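Catechol O-methyltransferase (Niastella koreensis, PDB 7CVW) transfers a methyl group from S-adenosyl-L-methionine to a hydroxyl of catechol-like compounds with the help of magnesium, giving meta- and para-methylated products in equal proportion. Local coordinates at residues D22-A27 / M75-P80; A32-P37 / A95-K100; G46-L51 / M215-V220; D120-L125 / T146-W151; V167-K172 / E180-G185. All blocks are in the same frame, centred on the assembly; numbering follows the deposited sequence.

Contact 1: D22-A27 / M75-P80; sequences DALLAA and MARALP
A23 is the first residue of 22-27 to meet the other segment: its CB lies 3.6 Å from NH2 of R77, a plain van der Waals touch between a methyl and one end of the guanidinium. L24 follows with its branched end. Its CD1 comes within 3.8 Å of R77 NH1, and its CG is almost as near. The methyl and the alanine CB both approach the guanidinium obliquely, while the leucine and arginine side chains run past one another, pointing opposite ways. L24 also packs on Y70, I73 and W74.

The closest alpha carbons, those of L24 and R77, stand 11.3 Å apart, and the long side chain of R77 spans much of that distance. It can do so because its chain runs extended from CG to NE (chi2 172°, chi3 171°). The charge is answered by D21, just before the helix, which forms a salt bridge to NH2; its other oxygen accepts the backbone N-H of L24. D21 thus ties the arginine to the first turn of helix 22-34.

R77 lies within a type I beta turn from A76 to L79. The arrangement joins an N-terminal helix to the region of the helix after the first strand of the Rossmann-like methyltransferase fold.

Contact 2: A32-P37 / A95-K100; sequences AEAGMP and AAVAQK
The last turn of helix 22-34 runs beside helix 92-104, with the alpha carbons of A34 and V97 7.5 Å apart. G35 then turns the chain out of the helix with positive phi (67°) and two bonds back into the last turn, a Schellman motif. The backbone N of G35 donates to A32 O at 3.1 Å. Past this turn the chain is extended at M36. The CB bonds of A34 and M36 both point toward 95-100.

V97 meets both. Its CG2 touches A34 CB at 3.8 Å and M36 SD at 3.9 Å, whereas CG1, placed anti to the backbone N (chi1 170°), reaches only the sulfur of the two, M36 SD, at 3.9 Å. This pairing packs the end region of helix 22-34 against the helix that follows the second strand of the Rossmann-like sheet, next to the cosubstrate site: the M36 side chain is about 4 Å from those of the S-adenosyl-L-methionine-binding residues L67 and H94, and about 6 Å from the bound S-adenosyl-L-homocysteine. M36 bends at chi3 (66°), and its sulfur sits about equally far from CB and both methyls of V97. Nearby, K93 NZ donates a hydrogen bond to A34 O.

Contact 3: G46-L51 / M215-V220; sequences GKFLQL and MALAIV
M215 opens the contact from the strand, its SD lying 4.3 Å from CD2 of L49. This is a loose apolar touch, made by the far part of a long side chain: chi2 is near 180° (-163°) and carries SD out toward helix 43-55, although the nearest alpha carbons, those of L49 and M215, are 10.6 Å apart. L49 answers with its branched end, which comes nearer than its CB direction alone would suggest.

Two residues further along, L217 again faces the helix, and its CD2 stands 4.1 Å from CZ of F48. The two side chains come from opposite directions, and the leucine methyl meets the far end of the phenyl ring obliquely. F48 holds CG anti to its own backbone nitrogen (chi1 178°), which carries the ring outward from the helix toward the strand. All four touching side chains are buried, and no hydrogen bond crosses between the segments; the strand's backbone groups are instead used within the sheet, A216 pairing with A164 and L217 with T202.

The surroundings set this packing between two functional regions. M215 also rests on D165, which binds magnesium, while F48 packs on L204 of its own chain and on L204 of the second subunit. A helix laid against the antiparallel strand 213-220, beside strand 160-165, is the helix-on-sheet layer of the class I methyltransferase fold, here reaching from near the metal site to the dimer interface.

Contact 4: D120-L125 / T146-W151; sequences DILPQL and TEYFQW
L122 and P123 make CH-pi contacts with the indole of W151, both over the same face. CB of L122 lies 4.2 Å from the centroid of the five-membered ring, 27° off its normal. CD of P123 stands more squarely over the six-membered ring, 4.2 Å from that centroid and only 8° off the normal. The two consecutive residues thus cover both rings of the indole; chi1 of W151, with CG anti to the carbonyl carbon, directs the indole toward helix 118-128, and chi2 turns its face to L122 and P123.

Apolar contacts complete the pairing. CB of P123 approaches CH2 of W151 at 3.6 Å, and CD1 of L122 is 3.7 Å from W151 CB. L122 CD1 also lies 3.7 Å from CD1 of Y148, touching that ring obliquely while L122 runs roughly perpendicular to the tyrosine side chain.

Polar groups act outside this interface. Y148 OH is hydrogen-bonded to D141, and its side chain touches the bound S-adenosyl-L-homocysteine, so the Y148 ring that L122 touches belongs to the cosubstrate pocket.

Both segments are helical; their axes approach to 10.4 Å with N-to-C directions only 9° apart. The backbone is kinked at P123, whose N makes no bond to the preceding turn. Near-parallel neighbouring helices, linked through the sheet strand 133-138, are characteristic of the alternating beta-alpha units of a Rossmann-like fold.

Contact 5: V167-K172 / E180-G185; sequences VIRDGK and EPAVQG
K172 and E180 form a salt bridge across the contact, with NZ 3.0 Å from OE1, which offers its syn lone pair. The second oxygen, OE2, receives a weak bond from the same NZ. The lysine and glutamate meet nearly perpendicular: the lysine bends at chi3 (-82°), whereas the glutamate stays extended beyond CG. E180 is the N-cap residue of helix 181-195, and the contact joins the start of that helix to the loop after strand 160-165 of the Rossmann-like fold, whose last residue, D165, and the next, N166, are magnesium ligands.

A water makes the second polar link. It accepts from NH2 of R169 at 2.7 Å, in the guanidinium plane, and donates to the backbone O of A182 at 3.0 Å. Bends at chi2 and chi3 fold the arginine so that its NH2 also lies 3.6 Å from A182 CB. The R169 side chain is about 4 Å from that of N166, and the backbone N of R169 is hydrogen-bonded to D213.

Packing centres on V183. Its CG2 meets K172 CB at 3.8 Å and lies 4.0 Å from R169 CB, while the other methyl, CG1, sits against the lysine's carbonyl, 3.3 Å from K172 O.

Overall arrangement
Contacts 1 and 3 are buried, contacts 2 and 4 partly so, and contact 5 lies at the surface. Chemistry follows place: contacts 2, 3 and 4 are apolar across their segments, contact 4 adding CH-pi packing; contact 1 sets an arginine against aliphatic groups, and contact 5 alone carries a direct salt bridge and a water link. Contacts 1 and 2 share helix 22-34 and are centred 15 Å apart. Contact 3 is the one that touches most others: Q50 packs on R77 of contact 1, A218 on F149 of contact 4, and A216 on V167 of contact 5. Contacts 1 and 5, with centres about 28 Å apart, lie on opposite sides of the chain's centre.

Contact 1: D22-A27 / M75-P80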
# COMPACT_ATOMS: atom_id res chain seq x y z
N ASP A 22 0.15 -24.94 2.09
CA ASP A 22 1.33 -25.82 2.13
C ASP A 22 2.45 -25.27 1.23
O ASP A 22 3.59 -25.37 1.63
CB ASP A 22 0.99 -27.24 1.67
CG ASP A 22 2.19 -28.17 1.53
OD1 ASP A 22 2.82 -28.45 2.56
OD2 ASP A 22 2.50 -28.58 0.40
N ALA A 23 2.16 -24.76 0.04
CA ALA A 23 3.23 -24.33 -0.89
C ALA A 23 4.02 -23.16 -0.29
O ALA A 23 5.26 -23.14 -0.46
CB ALA A 23 2.67 -23.97 -2.23
N LEU A 24 3.36 -22.20 0.36
CA LEU A 24 4.07 -21.08 1.00
C LEU A 24 4.88 -21.59 2.19
O LEU A 24 6.03 -21.16 2.36
CB LEU A 24 3.09 -19.97 1.42
CG LEU A 24 2.57 -19.14 0.25
CD1 LEU A 24 1.42 -18.26 0.68
CD2 LEU A 24 3.72 -18.33 -0.35
N LEU A 25 4.28 -22.41 3.05
CA LEU A 25 5.00 -22.90 4.25
C LEU A 25 6.20 -23.73 3.79
O LEU A 25 7.27 -23.64 4.43
CB LEU A 25 4.04 -23.73 5.11
CG LEU A 25 2.91 -22.93 5.74
CD1 LEU A 25 1.93 -23.87 6.43
CD2 LEU A 25 3.45 -21.88 6.70
N ALA A 26 6.05 -24.51 2.72
CA ALA A 26 7.14 -25.37 2.20
C ALA A 26 8.25 -24.45 1.66
O ALA A 26 9.43 -24.76 1.84
CB ALA A 26 6.61 -26.33 1.17
N ALA A 27 7.90 -23.36 0.99
CA ALA A 27 8.93 -22.40 0.52
C ALA A 27 9.73 -21.86 1.71
O ALA A 27 10.98 -21.78 1.67
CB ALA A 27 8.28 -21.26 -0.24
N MET A 75 2.70 -13.23 -5.54
CA MET A 75 2.35 -12.38 -6.72
C MET A 75 1.81 -13.24 -7.87
O MET A 75 0.85 -12.80 -8.50
CB MET A 75 3.54 -11.55 -7.20
CG MET A 75 3.92 -10.51 -6.17
SD MET A 75 5.24 -9.42 -6.77
CE MET A 75 6.63 -10.54 -6.76
N ALA A 76 2.39 -14.40 -8.17
CA ALA A 76 1.97 -15.20 -9.34
C ALA A 76 0.52 -15.68 -9.16
O ALA A 76 -0.21 -15.83 -10.16
CB ALA A 76 2.90 -16.37 -9.52
N ARG A 77 0.08 -15.85 -7.91
CA ARG A 77 -1.32 -16.26 -7.65
C ARG A 77 -2.32 -15.15 -8.01
O ARG A 77 -3.51 -15.49 -8.10
CB ARG A 77 -1.45 -16.70 -6.19
CG ARG A 77 -0.92 -18.11 -6.01
CD ARG A 77 -0.85 -18.54 -4.57
NE ARG A 77 -0.54 -19.95 -4.48
CZ ARG A 77 -0.29 -20.60 -3.35
NH1 ARG A 77 -0.32 -19.98 -2.19
NH2 ARG A 77 -0.05 -21.90 -3.40
N ALA A 78 -1.90 -13.91 -8.28
CA ALA A 78 -2.81 -12.84 -8.74
C ALA A 78 -3.01 -12.93 -10.26
O ALA A 78 -3.89 -12.22 -10.75
CB ALA A 78 -2.26 -11.49 -8.37
N LEU A 79 -2.18 -13.68 -10.98
CA LEU A 79 -2.19 -13.69 -12.46
C LEU A 79 -3.42 -14.43 -13.00
O LEU A 79 -3.88 -15.40 -12.39
CB LEU A 79 -0.95 -14.39 -12.99
CG LEU A 79 0.39 -13.69 -12.75
CD1 LEU A 79 1.53 -14.63 -13.12
CD2 LEU A 79 0.49 -12.40 -13.53
N PRO A 80 -3.90 -14.04 -14.20
CA PRO A 80 -4.82 -14.90 -14.93
C PRO A 80 -4.07 -16.14 -15.43
O PRO A 80 -2.84 -16.18 -15.36
CB PRO A 80 -5.31 -13.96 -16.04
CG PRO A 80 -4.12 -13.07 -16.32
CD PRO A 80 -3.53 -12.83 -14.94

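Contact 2: A32-P37 / A95-K100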
# COMPACT_ATOMS: atom_id res chain seq x y z
N ALA A 32 15.97 -23.01 5.45
CA ALA A 32 16.97 -23.53 6.40
C ALA A 32 17.61 -24.80 5.81
O ALA A 32 18.83 -24.93 5.89
CB ALA A 32 16.38 -23.75 7.76
N GLU A 33 16.82 -25.68 5.20
CA GLU A 33 17.30 -26.95 4.60
C GLU A 33 18.39 -26.65 3.54
O GLU A 33 19.36 -27.42 3.39
CB GLU A 33 16.07 -27.68 4.04
CG GLU A 33 16.36 -28.87 3.16
CD GLU A 33 15.17 -29.39 2.36
OE1 GLU A 33 14.20 -28.63 2.13
OE2 GLU A 33 15.23 -30.57 1.94
N ALA A 34 18.21 -25.58 2.77
CA ALA A 34 19.09 -25.21 1.65
C ALA A 34 20.25 -24.31 2.10
O ALA A 34 21.07 -23.99 1.23
CB ALA A 34 18.29 -24.55 0.56
N GLY A 35 20.31 -23.91 3.37
CA GLY A 35 21.35 -22.99 3.87
C GLY A 35 21.21 -21.61 3.26
O GLY A 35 22.22 -20.94 3.00
N MET A 36 19.97 -21.15 3.11
CA MET A 36 19.64 -19.82 2.50
C MET A 36 19.24 -18.86 3.59
O MET A 36 18.67 -19.28 4.59
CB MET A 36 18.52 -20.00 1.47
CG MET A 36 18.95 -20.76 0.22
SD MET A 36 17.59 -21.34 -0.85
CE MET A 36 16.94 -19.76 -1.40
N PRO A 37 19.49 -17.55 3.40
CA PRO A 37 19.10 -16.57 4.42
C PRO A 37 17.58 -16.46 4.55
O PRO A 37 16.86 -16.57 3.57
CB PRO A 37 19.76 -15.29 3.92
CG PRO A 37 19.87 -15.47 2.43
CD PRO A 37 20.11 -16.95 2.22
N ALA A 95 18.00 -20.51 -7.22
CA ALA A 95 17.09 -20.66 -8.38
C ALA A 95 16.55 -22.09 -8.40
O ALA A 95 15.37 -22.27 -8.74
CB ALA A 95 17.83 -20.29 -9.64
N ALA A 96 17.38 -23.09 -8.11
CA ALA A 96 16.95 -24.52 -8.12
C ALA A 96 15.91 -24.74 -7.01
O ALA A 96 14.93 -25.49 -7.23
CB ALA A 96 18.12 -25.45 -7.96
N VAL A 97 16.15 -24.16 -5.84
CA VAL A 97 15.21 -24.28 -4.69
C VAL A 97 13.90 -23.60 -5.04
O VAL A 97 12.83 -24.23 -4.83
CB VAL A 97 15.83 -23.72 -3.41
CG1 VAL A 97 14.80 -23.62 -2.29
CG2 VAL A 97 17.00 -24.58 -3.01
N ALA A 98 13.96 -22.37 -5.58
CA ALA A 98 12.75 -21.66 -6.00
C ALA A 98 12.00 -22.51 -7.04
O ALA A 98 10.75 -22.54 -7.02
CB ALA A 98 13.10 -20.30 -6.52
N GLN A 99 12.71 -23.14 -7.98
CA GLN A 99 12.01 -23.88 -9.05
C GLN A 99 11.20 -25.03 -8.44
O GLN A 99 10.03 -25.20 -8.82
CB GLN A 99 12.99 -24.43 -10.08
CG GLN A 99 12.27 -25.14 -11.21
CD GLN A 99 11.57 -24.17 -12.12
OE1 GLN A 99 12.21 -23.29 -12.70
NE2 GLN A 99 10.24 -24.26 -12.21
N LYS A 100 11.77 -25.74 -7.47
CA LYS A 100 11.06 -26.85 -6.78
C LYS A 100 9.82 -26.28 -6.07
O LYS A 100 8.75 -26.91 -6.09
CB LYS A 100 11.97 -27.54 -5.77
CG LYS A 100 11.37 -28.77 -5.10
CD LYS A 100 12.38 -29.54 -4.27
CE LYS A 100 11.78 -30.11 -3.00
NZ LYS A 100 12.40 -31.41 -2.64

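Contact 3: G46-L51 / M215-V220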
# COMPACT_ATOMS: atom_id res chain seq x y z
N GLY A 46 3.55 -10.39 1.77
CA GLY A 46 3.16 -11.23 0.62
C GLY A 46 1.74 -10.94 0.19
O GLY A 46 1.51 -10.71 -0.99
N LYS A 47 0.81 -10.89 1.15
CA LYS A 47 -0.60 -10.58 0.83
C LYS A 47 -0.70 -9.18 0.23
O LYS A 47 -1.44 -9.00 -0.73
CB LYS A 47 -1.44 -10.72 2.10
CG LYS A 47 -2.94 -10.53 1.90
CD LYS A 47 -3.59 -11.59 1.02
CE LYS A 47 -5.11 -11.51 1.02
NZ LYS A 47 -5.68 -12.00 2.30
N PHE A 48 0.04 -8.21 0.75
CA PHE A 48 0.03 -6.83 0.22
C PHE A 48 0.50 -6.83 -1.24
O PHE A 48 -0.18 -6.23 -2.10
CB PHE A 48 0.87 -5.94 1.11
CG PHE A 48 0.99 -4.51 0.65
CD1 PHE A 48 -0.13 -3.76 0.36
CD2 PHE A 48 2.22 -3.88 0.60
CE1 PHE A 48 -0.04 -2.43 -0.03
CE2 PHE A 48 2.31 -2.54 0.25
CZ PHE A 48 1.19 -1.83 -0.09
N LEU A 49 1.61 -7.51 -1.55
CA LEU A 49 2.12 -7.59 -2.94
C LEU A 49 1.05 -8.23 -3.84
O LEU A 49 0.88 -7.77 -4.98
CB LEU A 49 3.43 -8.39 -2.96
CG LEU A 49 4.64 -7.70 -2.31
CD1 LEU A 49 5.86 -8.60 -2.39
CD2 LEU A 49 4.96 -6.35 -2.96
N GLN A 50 0.36 -9.25 -3.35
CA GLN A 50 -0.69 -9.93 -4.14
C GLN A 50 -1.81 -8.93 -4.42
O GLN A 50 -2.29 -8.88 -5.56
CB GLN A 50 -1.19 -11.16 -3.39
CG GLN A 50 -2.19 -11.97 -4.21
CD GLN A 50 -2.61 -13.17 -3.40
OE1 GLN A 50 -3.48 -13.06 -2.53
NE2 GLN A 50 -2.00 -14.32 -3.66
N LEU A 51 -2.22 -8.17 -3.42
CA LEU A 51 -3.30 -7.17 -3.61
C LEU A 51 -2.87 -6.11 -4.60
O LEU A 51 -3.70 -5.65 -5.39
CB LEU A 51 -3.66 -6.58 -2.25
CG LEU A 51 -4.36 -7.54 -1.29
CD1 LEU A 51 -4.48 -6.94 0.09
CD2 LEU A 51 -5.75 -7.91 -1.79
N MET A 215 9.08 -0.09 2.01
CA MET A 215 9.02 -0.38 0.57
C MET A 215 8.74 0.92 -0.17
O MET A 215 7.84 1.68 0.27
CB MET A 215 7.91 -1.38 0.24
CG MET A 215 8.20 -2.76 0.72
SD MET A 215 7.14 -3.98 -0.12
CE MET A 215 7.38 -5.39 0.97
N ALA A 216 9.41 1.14 -1.29
CA ALA A 216 9.07 2.25 -2.20
C ALA A 216 7.99 1.77 -3.17
O ALA A 216 8.05 0.64 -3.63
CB ALA A 216 10.25 2.74 -2.98
N LEU A 217 7.02 2.64 -3.45
CA LEU A 217 5.95 2.35 -4.44
C LEU A 217 5.98 3.48 -5.45
O LEU A 217 5.92 4.65 -5.03
CB LEU A 217 4.59 2.31 -3.74
CG LEU A 217 4.16 0.96 -3.15
CD1 LEU A 217 5.06 0.54 -2.02
CD2 LEU A 217 2.70 1.00 -2.71
N ALA A 218 6.04 3.15 -6.73
CA ALA A 218 6.11 4.17 -7.80
C ALA A 218 5.17 3.77 -8.94
O ALA A 218 5.16 2.60 -9.34
CB ALA A 218 7.53 4.31 -8.27
N ILE A 219 4.42 4.74 -9.47
CA ILE A 219 3.57 4.53 -10.66
C ILE A 219 4.16 5.33 -11.81
O ILE A 219 4.38 6.54 -11.68
CB ILE A 219 2.11 4.90 -10.39
CG1 ILE A 219 1.60 4.19 -9.14
CG2 ILE A 219 1.28 4.56 -11.61
CD1 ILE A 219 0.24 4.66 -8.73
N VAL A 220 4.41 4.63 -12.92
CA VAL A 220 5.01 5.23 -14.14
C VAL A 220 3.99 6.17 -14.81
O VAL A 220 2.86 5.76 -15.06
CB VAL A 220 5.53 4.14 -15.09
CG1 VAL A 220 6.10 4.76 -16.35
CG2 VAL A 220 6.58 3.28 -14.40

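Contact 4: D120-L125 / T146-W151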
# COMPACT_ATOMS: atom_id res chain seq x y z
N ASP A 120 22.75 -8.09 -15.97
CA ASP A 120 23.04 -8.78 -17.25
C ASP A 120 21.71 -9.14 -17.93
O ASP A 120 21.62 -9.08 -19.17
CB ASP A 120 23.88 -10.04 -17.03
CG ASP A 120 25.32 -9.81 -16.57
OD1 ASP A 120 25.85 -8.73 -16.87
OD2 ASP A 120 25.89 -10.71 -15.91
N ILE A 121 20.71 -9.56 -17.16
CA ILE A 121 19.44 -10.07 -17.74
C ILE A 121 18.50 -8.92 -18.14
O ILE A 121 17.75 -9.07 -19.12
CB ILE A 121 18.79 -11.11 -16.81
CG1 ILE A 121 19.69 -12.35 -16.69
CG2 ILE A 121 17.39 -11.48 -17.30
CD1 ILE A 121 19.29 -13.26 -15.54
N LEU A 122 18.47 -7.83 -17.40
CA LEU A 122 17.56 -6.70 -17.72
C LEU A 122 17.77 -6.26 -19.17
O LEU A 122 16.77 -6.10 -19.89
CB LEU A 122 17.77 -5.58 -16.69
CG LEU A 122 17.09 -5.87 -15.34
CD1 LEU A 122 17.63 -5.00 -14.23
CD2 LEU A 122 15.57 -5.75 -15.43
N PRO A 123 19.01 -6.05 -19.67
CA PRO A 123 19.16 -5.66 -21.08
C PRO A 123 18.74 -6.76 -22.05
O PRO A 123 18.28 -6.47 -23.13
CB PRO A 123 20.64 -5.29 -21.24
CG PRO A 123 21.35 -5.84 -20.03
CD PRO A 123 20.28 -5.91 -18.94
N GLN A 124 18.79 -8.02 -21.64
CA GLN A 124 18.25 -9.14 -22.45
C GLN A 124 16.74 -8.95 -22.60
O GLN A 124 16.21 -9.15 -23.70
CB GLN A 124 18.51 -10.51 -21.83
CG GLN A 124 19.96 -10.80 -21.46
CD GLN A 124 20.12 -12.12 -20.76
OE1 GLN A 124 19.15 -12.76 -20.35
NE2 GLN A 124 21.37 -12.51 -20.59
N LEU A 125 16.03 -8.63 -21.51
CA LEU A 125 14.56 -8.49 -21.54
C LEU A 125 14.20 -7.32 -22.47
O LEU A 125 13.20 -7.44 -23.20
CB LEU A 125 14.05 -8.25 -20.12
CG LEU A 125 14.18 -9.45 -19.17
CD1 LEU A 125 13.84 -9.07 -17.73
CD2 LEU A 125 13.31 -10.61 -19.59
N THR A 146 19.32 1.60 -7.76
CA THR A 146 19.19 2.82 -8.60
C THR A 146 19.19 2.43 -10.08
O THR A 146 18.33 2.90 -10.80
CB THR A 146 20.29 3.83 -8.25
OG1 THR A 146 20.13 4.23 -6.88
CG2 THR A 146 20.24 5.05 -9.13
N GLU A 147 20.13 1.59 -10.50
CA GLU A 147 20.23 1.19 -11.92
C GLU A 147 19.11 0.21 -12.28
O GLU A 147 18.59 0.28 -13.39
CB GLU A 147 21.60 0.59 -12.18
CG GLU A 147 22.68 1.66 -12.15
CD GLU A 147 22.91 2.32 -10.80
OE1 GLU A 147 23.16 1.59 -9.81
OE2 GLU A 147 22.82 3.59 -10.75
N TYR A 148 18.72 -0.67 -11.38
CA TYR A 148 17.59 -1.58 -11.62
C TYR A 148 16.32 -0.76 -11.95
O TYR A 148 15.53 -1.15 -12.84
CB TYR A 148 17.38 -2.51 -10.43
CG TYR A 148 18.47 -3.51 -10.16
CD1 TYR A 148 19.32 -3.93 -11.17
CD2 TYR A 148 18.58 -4.09 -8.91
CE1 TYR A 148 20.28 -4.90 -10.93
CE2 TYR A 148 19.54 -5.06 -8.65
CZ TYR A 148 20.38 -5.46 -9.67
OH TYR A 148 21.33 -6.40 -9.45
N PHE A 149 16.12 0.34 -11.25
CA PHE A 149 14.94 1.19 -11.46
C PHE A 149 14.98 1.79 -12.87
O PHE A 149 13.93 1.86 -13.53
CB PHE A 149 14.84 2.27 -10.40
CG PHE A 149 13.49 2.95 -10.33
CD1 PHE A 149 12.47 2.40 -9.58
CD2 PHE A 149 13.25 4.12 -11.03
CE1 PHE A 149 11.23 3.03 -9.47
CE2 PHE A 149 12.01 4.74 -10.93
CZ PHE A 149 11.01 4.19 -10.16
N GLN A 150 16.15 2.20 -13.36
CA GLN A 150 16.24 2.76 -14.72
C GLN A 150 15.88 1.70 -15.75
O GLN A 150 15.16 2.00 -16.69
CB GLN A 150 17.64 3.31 -15.01
CG GLN A 150 18.13 4.31 -13.97
CD GLN A 150 17.15 5.40 -13.63
OE1 GLN A 150 16.52 6.00 -14.51
NE2 GLN A 150 17.00 5.66 -12.34
N TRP A 151 16.34 0.47 -15.58
CA TRP A 151 15.97 -0.66 -16.47
C TRP A 151 14.48 -0.95 -16.34
O TRP A 151 13.81 -1.18 -17.35
CB TRP A 151 16.82 -1.88 -16.14
CG TRP A 151 18.21 -1.80 -16.68
CD1 TRP A 151 19.36 -1.64 -15.97
CD2 TRP A 151 18.60 -1.84 -18.06
NE1 TRP A 151 20.44 -1.60 -16.81
CE2 TRP A 151 20.01 -1.71 -18.10
CE3 TRP A 151 17.91 -1.97 -19.27
CZ2 TRP A 151 20.74 -1.71 -19.29
CZ3 TRP A 151 18.63 -1.98 -20.44
CH2 TRP A 151 20.02 -1.84 -20.45

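Contact 5: V167-K172 / E180-G185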
# COMPACT_ATOMS: atom_id res chain seq x y z
N VAL A 167 14.10 -0.32 1.76
CA VAL A 167 14.64 1.04 1.46
C VAL A 167 14.73 1.91 2.72
O VAL A 167 15.12 3.06 2.55
CB VAL A 167 13.83 1.73 0.35
CG1 VAL A 167 13.92 0.95 -0.96
CG2 VAL A 167 12.40 2.00 0.76
N ILE A 168 14.50 1.38 3.93
CA ILE A 168 14.56 2.16 5.21
C ILE A 168 15.60 1.57 6.17
O ILE A 168 16.28 2.34 6.85
CB ILE A 168 13.16 2.29 5.85
CG1 ILE A 168 12.25 3.17 5.00
CG2 ILE A 168 13.24 2.81 7.27
CD1 ILE A 168 12.78 4.56 4.70
N ARG A 169 15.74 0.24 6.25
CA ARG A 169 16.84 -0.45 6.98
C ARG A 169 16.95 0.06 8.42
O ARG A 169 18.01 0.54 8.82
CB ARG A 169 18.19 -0.28 6.26
CG ARG A 169 18.19 -0.53 4.77
CD ARG A 169 17.54 -1.81 4.33
NE ARG A 169 17.99 -3.02 4.99
CZ ARG A 169 18.52 -4.09 4.40
NH1 ARG A 169 18.84 -5.14 5.13
NH2 ARG A 169 18.67 -4.14 3.08
N ASP A 170 15.86 -0.03 9.17
CA ASP A 170 15.82 0.24 10.63
C ASP A 170 16.12 1.73 10.85
O ASP A 170 16.53 2.06 11.95
CB ASP A 170 16.82 -0.65 11.38
CG ASP A 170 16.49 -0.90 12.84
OD1 ASP A 170 15.32 -0.81 13.19
OD2 ASP A 170 17.44 -1.17 13.63
N GLY A 171 15.91 2.58 9.85
CA GLY A 171 16.11 4.04 9.94
C GLY A 171 17.56 4.43 9.71
O GLY A 171 17.87 5.61 9.86
N LYS A 172 18.42 3.48 9.35
CA LYS A 172 19.87 3.74 9.12
C LYS A 172 20.04 4.61 7.87
O LYS A 172 21.12 5.17 7.70
CB LYS A 172 20.65 2.43 9.01
CG LYS A 172 20.78 1.70 10.34
CD LYS A 172 21.71 0.53 10.29
CE LYS A 172 21.04 -0.71 9.74
NZ LYS A 172 21.85 -1.92 10.03
N GLU A 180 27.52 0.85 5.40
CA GLU A 180 26.86 -0.44 5.09
C GLU A 180 26.41 -0.41 3.63
O GLU A 180 25.68 0.50 3.26
CB GLU A 180 25.67 -0.62 6.02
CG GLU A 180 25.05 -1.99 6.02
CD GLU A 180 24.13 -2.23 7.22
OE1 GLU A 180 24.26 -1.51 8.25
OE2 GLU A 180 23.27 -3.13 7.10
N PRO A 181 26.88 -1.31 2.75
CA PRO A 181 26.47 -1.30 1.35
C PRO A 181 24.95 -1.20 1.16
O PRO A 181 24.54 -0.47 0.26
CB PRO A 181 27.01 -2.65 0.83
CG PRO A 181 28.23 -2.90 1.67
CD PRO A 181 27.89 -2.35 3.03
N ALA A 182 24.17 -1.96 1.92
CA ALA A 182 22.71 -2.04 1.72
C ALA A 182 22.08 -0.69 2.09
O ALA A 182 21.07 -0.31 1.48
CB ALA A 182 22.13 -3.19 2.49
N VAL A 183 22.66 0.02 3.05
CA VAL A 183 22.11 1.33 3.50
C VAL A 183 22.49 2.38 2.45
O VAL A 183 21.64 3.19 2.08
CB VAL A 183 22.60 1.69 4.91
CG1 VAL A 183 22.19 3.10 5.31
CG2 VAL A 183 22.11 0.68 5.93
N GLN A 184 23.73 2.36 1.98
CA GLN A 184 24.14 3.29 0.90
C GLN A 184 23.28 3.04 -0.35
O GLN A 184 22.84 4.02 -1.02
CB GLN A 184 25.61 3.12 0.55
CG GLN A 184 26.55 3.43 1.70
CD GLN A 184 27.99 3.31 1.28
OE1 GLN A 184 28.32 2.84 0.19
NE2 GLN A 184 28.88 3.75 2.15
N GLY A 185 23.02 1.78 -0.68
CA GLY A 185 22.20 1.45 -1.85
C GLY A 185 20.80 2.02 -1.71
O GLY A 185 20.27 2.58 -2.67
O HOH W 1 18.72 -2.14 1.28